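Galactan 1,3-beta-galactosidase (Phanerochaete chrysosporium, PDB 7BYS) probably hydrolyses beta-1,3-galactan chains as a family 43 exo-galactanase, and also carries a calcium-binding carbohydrate-binding module. Local coordinates at residues A[14-22]-A[260-270]. Sequence-based numbering, arbitrary orientation.
Sequences GNTIQAHGA and WRPSLLGSSRY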
ATOM      1  N   GLY A  14       6.647   0.570  19.017  1.00 12.77           N
ATOM      2  CA  GLY A  14       7.728  -0.103  18.321  1.00 11.69           C
ATOM      3  C   GLY A  14       7.363  -1.435  17.712  1.00 14.79           C
ATOM      4  O   GLY A  14       8.256  -2.149  17.247  1.00 16.14           O
ATOM      5  N   ASN A  15       6.086  -1.792  17.695  1.00 13.36           N
ATOM      6  CA  ASN A  15       5.621  -3.014  17.064  1.00 12.49           C
ATOM      7  C   ASN A  15       5.236  -2.716  15.623  1.00 13.44           C
ATOM      8  O   ASN A  15       4.743  -1.633  15.303  1.00 13.89           O
ATOM      9  CB  ASN A  15       4.397  -3.555  17.797  1.00 16.07           C
ATOM     10  CG  ASN A  15       4.726  -4.029  19.193  1.00 17.20           C
ATOM     11  OD1 ASN A  15       5.724  -4.722  19.395  1.00 18.27           O
ATOM     12  ND2 ASN A  15       3.889  -3.663  20.163  1.00 15.54           N
ATOM     13  N   THR A  16       5.481  -3.684  14.749  1.00 12.49           N
ATOM     14  CA  THR A  16       5.119  -3.522  13.346  1.00 13.55           C
ATOM     15  C   THR A  16       3.615  -3.287  13.203  1.00 11.35           C
ATOM     16  O   THR A  16       2.800  -3.983  13.817  1.00 12.14           O
ATOM     17  CB  THR A  16       5.542  -4.759  12.556  0.58 17.20           C
ATOM     18  OG1 THR A  16       6.902  -5.078  12.877  0.58 19.86           O
ATOM     19  CG2 THR A  16       5.434  -4.494  11.059  0.58 19.40           C
ATOM     20  N   ILE A  17       3.250  -2.265  12.427  1.00 11.10           N
ATOM     21  CA  ILE A  17       1.841  -1.956  12.208  1.00  9.34           C
ATOM     22  C   ILE A  17       1.190  -3.097  11.443  1.00 10.23           C
ATOM     23  O   ILE A  17       1.749  -3.594  10.452  1.00 10.66           O
ATOM     24  CB  ILE A  17       1.712  -0.629  11.448  1.00 10.13           C
ATOM     25  CG1 ILE A  17       2.166   0.523  12.349  1.00 12.06           C
ATOM     26  CG2 ILE A  17       0.268  -0.412  10.968  1.00 10.39           C
ATOM     27  CD1 ILE A  17       2.284   1.848  11.642  1.00 12.08           C
ATOM     28  N   GLN A  18       0.015  -3.528  11.910  1.00 10.17           N
ATOM     29  CA  GLN A  18      -0.768  -4.612  11.317  1.00  8.19           C
ATOM     30  C   GLN A  18      -2.127  -4.052  10.912  1.00 10.35           C
ATOM     31  O   GLN A  18      -3.117  -4.216  11.629  1.00 10.73           O
ATOM     32  CB  GLN A  18      -0.911  -5.758  12.301  1.00 11.90           C
ATOM     33  CG  GLN A  18       0.410  -6.481  12.555  1.00 11.18           C
ATOM     34  CD  GLN A  18       0.848  -7.308  11.371  1.00 12.11           C
ATOM     35  OE1 GLN A  18       0.082  -7.524  10.436  1.00 12.71           O
ATOM     36  NE2 GLN A  18       2.094  -7.768  11.399  1.00 15.16           N
ATOM     37  N   ALA A  19      -2.169  -3.389   9.761  1.00  9.27           N
ATOM     38  CA  ALA A  19      -3.385  -2.737   9.277  1.00  9.02           C
ATOM     39  C   ALA A  19      -3.407  -2.790   7.747  1.00  8.12           C
ATOM     40  O   ALA A  19      -3.425  -1.782   7.043  1.00  8.75           O
ATOM     41  CB  ALA A  19      -3.481  -1.317   9.832  1.00  9.80           C
ATOM     42  N   HIS A  20      -3.364  -4.004   7.205  1.00  8.48           N
ATOM     43  CA  HIS A  20      -3.387  -4.203   5.761  1.00  7.93           C
ATOM     44  C   HIS A  20      -4.795  -3.985   5.215  1.00  8.89           C
ATOM     45  O   HIS A  20      -5.785  -4.119   5.933  1.00  9.09           O
ATOM     46  CB  HIS A  20      -2.857  -5.603   5.464  1.00  9.39           C
ATOM     47  CG  HIS A  20      -1.619  -5.937   6.248  1.00  9.96           C
ATOM     48  ND1 HIS A  20      -0.356  -5.602   5.814  1.00 11.56           N
ATOM     49  CD2 HIS A  20      -1.459  -6.533   7.455  1.00  9.68           C
ATOM     50  CE1 HIS A  20       0.536  -5.991   6.710  1.00  8.59           C
ATOM     51  NE2 HIS A  20      -0.104  -6.569   7.713  1.00 10.09           N
ATOM     52  N   GLY A  21      -4.881  -3.629   3.939  1.00  7.00           N
ATOM     53  CA  GLY A  21      -6.192  -3.317   3.383  1.00  8.03           C
ATOM     54  C   GLY A  21      -6.800  -2.067   3.996  1.00  8.49           C
ATOM     55  O   GLY A  21      -8.008  -2.048   4.297  1.00  9.80           O
ATOM     56  N   ALA A  22      -5.994  -1.009   4.144  1.00  6.80           N
ATOM     57  CA  ALA A  22      -6.301   0.167   4.962  1.00  8.03           C
ATOM     58  C   ALA A  22      -7.681   0.751   4.695  1.00  8.77           C
ATOM     59  O   ALA A  22      -8.107   0.895   3.546  1.00  9.08           O
ATOM     60  CB  ALA A  22      -5.285   1.264   4.642  1.00  9.77           C
ATOM     61  N   TRP A 260       1.608  -6.992  -0.957  1.00 10.04           N
ATOM     62  CA  TRP A 260       1.247  -8.276  -0.374  1.00  9.73           C
ATOM     63  C   TRP A 260       2.402  -9.250  -0.523  1.00 10.59           C
ATOM     64  O   TRP A 260       2.980  -9.390  -1.607  1.00 12.13           O
ATOM     65  CB  TRP A 260       0.025  -8.838  -1.092  1.00 12.03           C
ATOM     66  CG  TRP A 260      -1.203  -8.004  -0.926  1.00 11.90           C
ATOM     67  CD1 TRP A 260      -1.878  -7.353  -1.910  1.00 11.34           C
ATOM     68  CD2 TRP A 260      -1.912  -7.749   0.294  1.00 12.08           C
ATOM     69  NE1 TRP A 260      -2.955  -6.688  -1.381  1.00 11.52           N
ATOM     70  CE2 TRP A 260      -3.008  -6.924  -0.032  1.00  9.70           C
ATOM     71  CE3 TRP A 260      -1.734  -8.143   1.627  1.00 11.97           C
ATOM     72  CZ2 TRP A 260      -3.919  -6.476   0.923  1.00 11.35           C
ATOM     73  CZ3 TRP A 260      -2.645  -7.702   2.576  1.00 12.30           C
ATOM     74  CH2 TRP A 260      -3.726  -6.878   2.217  1.00 12.34           C
ATOM     75  N   ARG A 261       2.725  -9.942   0.562  1.00 12.91           N
ATOM     76  CA  ARG A 261       3.781 -10.950   0.553  1.00 12.02           C
ATOM     77  C   ARG A 261       3.142 -12.270   0.963  1.00 11.63           C
ATOM     78  O   ARG A 261       3.078 -12.589   2.158  1.00 14.34           O
ATOM     79  CB  ARG A 261       4.888 -10.543   1.514  1.00 13.87           C
ATOM     80  CG  ARG A 261       6.108 -11.390   1.340  1.00 17.13           C
ATOM     81  CD  ARG A 261       7.225 -10.869   2.159  1.00 18.98           C
ATOM     82  NE  ARG A 261       8.385 -11.729   1.999  1.00 20.14           N
ATOM     83  CZ  ARG A 261       9.561 -11.457   2.536  1.00 22.32           C
ATOM     84  NH1 ARG A 261       9.702 -10.352   3.252  1.00 20.84           N
ATOM     85  NH2 ARG A 261      10.584 -12.283   2.353  1.00 27.61           N
ATOM     86  N   PRO A 262       2.639 -13.063   0.005  1.00 12.93           N
ATOM     87  CA  PRO A 262       1.853 -14.260   0.374  1.00 18.26           C
ATOM     88  C   PRO A 262       2.564 -15.251   1.283  1.00 18.02           C
ATOM     89  O   PRO A 262       1.902 -15.859   2.133  1.00 23.55           O
ATOM     90  CB  PRO A 262       1.497 -14.890  -0.981  1.00 20.32           C
ATOM     91  CG  PRO A 262       1.579 -13.776  -1.950  1.00 20.77           C
ATOM     92  CD  PRO A 262       2.652 -12.837  -1.450  1.00 20.05           C
ATOM     93  N   SER A 263       3.881 -15.415   1.156  1.00 20.27           N
ATOM     94  CA  SER A 263       4.596 -16.378   1.988  1.00 30.01           C
ATOM     95  C   SER A 263       4.930 -15.847   3.377  1.00 24.26           C
ATOM     96  O   SER A 263       5.404 -16.615   4.221  1.00 23.68           O
ATOM     97  CB  SER A 263       5.877 -16.848   1.294  1.00 30.78           C
ATOM     98  OG  SER A 263       6.513 -15.781   0.615  1.00 41.52           O
ATOM     99  N   LEU A 264       4.688 -14.564   3.643  1.00 17.01           N
ATOM    100  CA  LEU A 264       4.979 -13.950   4.928  1.00 15.82           C
ATOM    101  C   LEU A 264       4.031 -12.757   5.059  1.00 14.24           C
ATOM    102  O   LEU A 264       4.443 -11.585   5.063  1.00 13.69           O
ATOM    103  CB  LEU A 264       6.445 -13.524   5.011  1.00 18.95           C
ATOM    104  CG  LEU A 264       7.031 -13.336   6.411  1.00 20.23           C
ATOM    105  CD1 LEU A 264       7.055 -14.647   7.184  1.00 18.20           C
ATOM    106  CD2 LEU A 264       8.425 -12.736   6.320  1.00 22.39           C
ATOM    107  N   LEU A 265       2.735 -13.070   5.174  1.00 12.41           N
ATOM    108  CA  LEU A 265       1.694 -12.051   5.038  1.00 13.03           C
ATOM    109  C   LEU A 265       1.814 -10.959   6.085  1.00 12.50           C
ATOM    110  O   LEU A 265       1.493  -9.798   5.806  1.00 14.31           O
ATOM    111  CB  LEU A 265       0.306 -12.682   5.129  1.00 15.12           C
ATOM    112  CG  LEU A 265      -0.249 -13.199   3.806  1.00 14.63           C
ATOM    113  CD1 LEU A 265      -1.496 -14.054   4.046  1.00 17.16           C
ATOM    114  CD2 LEU A 265      -0.516 -12.075   2.797  1.00 14.27           C
ATOM    115  N   GLY A 266       2.250 -11.302   7.296  1.00 13.61           N
ATOM    116  CA  GLY A 266       2.388 -10.294   8.325  1.00 15.15           C
ATOM    117  C   GLY A 266       3.459  -9.282   8.044  1.00 13.61           C
ATOM    118  O   GLY A 266       3.492  -8.239   8.707  1.00 16.93           O
ATOM    119  N   SER A 267       4.327  -9.560   7.079  1.00 11.54           N
ATOM    120  CA  SER A 267       5.356  -8.629   6.654  1.00 11.43           C
ATOM    121  C   SER A 267       5.002  -7.935   5.346  1.00 10.42           C
ATOM    122  O   SER A 267       5.861  -7.276   4.750  1.00 11.42           O
ATOM    123  CB  SER A 267       6.709  -9.341   6.564  1.00 11.24           C
ATOM    124  OG  SER A 267       7.107  -9.790   7.855  1.00 15.81           O
ATOM    125  N   SER A 268       3.755  -8.058   4.891  1.00 10.07           N
ATOM    126  CA  SER A 268       3.305  -7.227   3.782  1.00 10.65           C
ATOM    127  C   SER A 268       3.486  -5.756   4.151  1.00  8.46           C
ATOM    128  O   SER A 268       3.216  -5.350   5.283  1.00 10.46           O
ATOM    129  CB  SER A 268       1.832  -7.504   3.462  1.00 10.43           C
ATOM    130  OG  SER A 268       1.617  -8.875   3.134  1.00 10.39           O
ATOM    131  N   ARG A 269       3.967  -4.962   3.192  1.00 10.14           N
ATOM    132  CA  ARG A 269       4.412  -3.602   3.469  1.00 10.06           C
ATOM    133  C   ARG A 269       3.356  -2.590   3.041  1.00  8.89           C
ATOM    134  O   ARG A 269       2.379  -2.917   2.360  1.00  8.54           O
ATOM    135  CB  ARG A 269       5.765  -3.303   2.789  1.00  9.64           C
ATOM    136  CG  ARG A 269       6.947  -4.164   3.287  1.00 10.59           C
ATOM    137  CD  ARG A 269       7.070  -4.182   4.808  1.00 12.61           C
ATOM    138  NE  ARG A 269       8.268  -4.908   5.245  1.00 14.73           N
ATOM    139  CZ  ARG A 269       8.400  -5.488   6.430  1.00 15.29           C
ATOM    140  NH1 ARG A 269       7.420  -5.443   7.312  1.00 14.47           N
ATOM    141  NH2 ARG A 269       9.530  -6.135   6.727  1.00 17.41           N
ATOM    142  N   TYR A 270       3.555  -1.348   3.475  1.00  9.05           N
ATOM    143  CA  TYR A 270       2.649  -0.248   3.192  1.00  8.16           C
ATOM    144  C   TYR A 270       3.352   0.674   2.211  1.00  9.49           C
ATOM    145  O   TYR A 270       4.438   1.194   2.505  1.00 11.77           O
ATOM    146  CB  TYR A 270       2.295   0.472   4.497  1.00  8.55           C
ATOM    147  CG  TYR A 270       1.749  -0.504   5.517  1.00  8.98           C
ATOM    148  CD1 TYR A 270       0.505  -1.103   5.338  1.00  9.19           C
ATOM    149  CD2 TYR A 270       2.495  -0.857   6.640  1.00 11.11           C
ATOM    150  CE1 TYR A 270       0.014  -2.016   6.247  1.00 10.36           C
ATOM    151  CE2 TYR A 270       2.013  -1.786   7.558  1.00 10.23           C
ATOM    152  CZ  TYR A 270       0.772  -2.356   7.360  1.00  8.54           C
ATOM    153  OH  TYR A 270       0.288  -3.285   8.267  1.00 10.06           O
TER
HETATM  154  O   HOH W   1       2.738  -5.728   8.921  1.00 17.16           O
HETATM  155  O   HOH W   2       0.250  -4.493   3.417  1.00  9.73           O
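Residues 16-20 run past the turn that leads into strand 269-276, their CA atoms coming no nearer than 7.2 Å (Gln18 to Gly266), so side chains and water bridge two backbones that form no direct bond. Tyr270 shows how one phenol can fasten a loop: its OH donates to Ile17 O at 2.6 Å, from well above that carbonyl's plane, and accepts Ala19 N at 2.9 Å along a nearly straight N-H (176°). The hydroxyl thus grips the backbone on both sides of Gln18, while Ile17 CG2 rests near CE2 of the tyrosine.

The same OH lies over one face of the His20 imidazole, toward its rim. The two rings are near parallel but slid so far apart that they barely overlap. On the opposite face sits Leu265 O, itself gripped by Ser268 OG and N; Ser268 O lies at the ring's edge, 3.1 Å from His20 CE1. Partners in the plane of the imidazole set its turn about CB-CG: NE2 donates to Gln18 OE1 (2.9 Å), and ND1 lies 2.7 Å from a water that donates to Arg269 O.

Bent at chi2 (-72°), the Gln18 chain folds back and its NE2 donates to Gly266 O on a lone pair, at 3.1 Å; a second water joins that oxygen to Ile17 O. At the base of the histidine side chain, Trp260 CZ3 meets His20 CB at 3.6 Å, and the indole NE1 hydrogen-bonds to OE1 of Gln242, a residue that binds galactose in complexes of this enzyme. Such contacts join the lead-in to strand 22-27, in the first four-stranded antiparallel sheet, to the last blade, which holds strand 269-276, at the closure of the five-bladed beta-propeller characteristic of family 43, beside its sugar site.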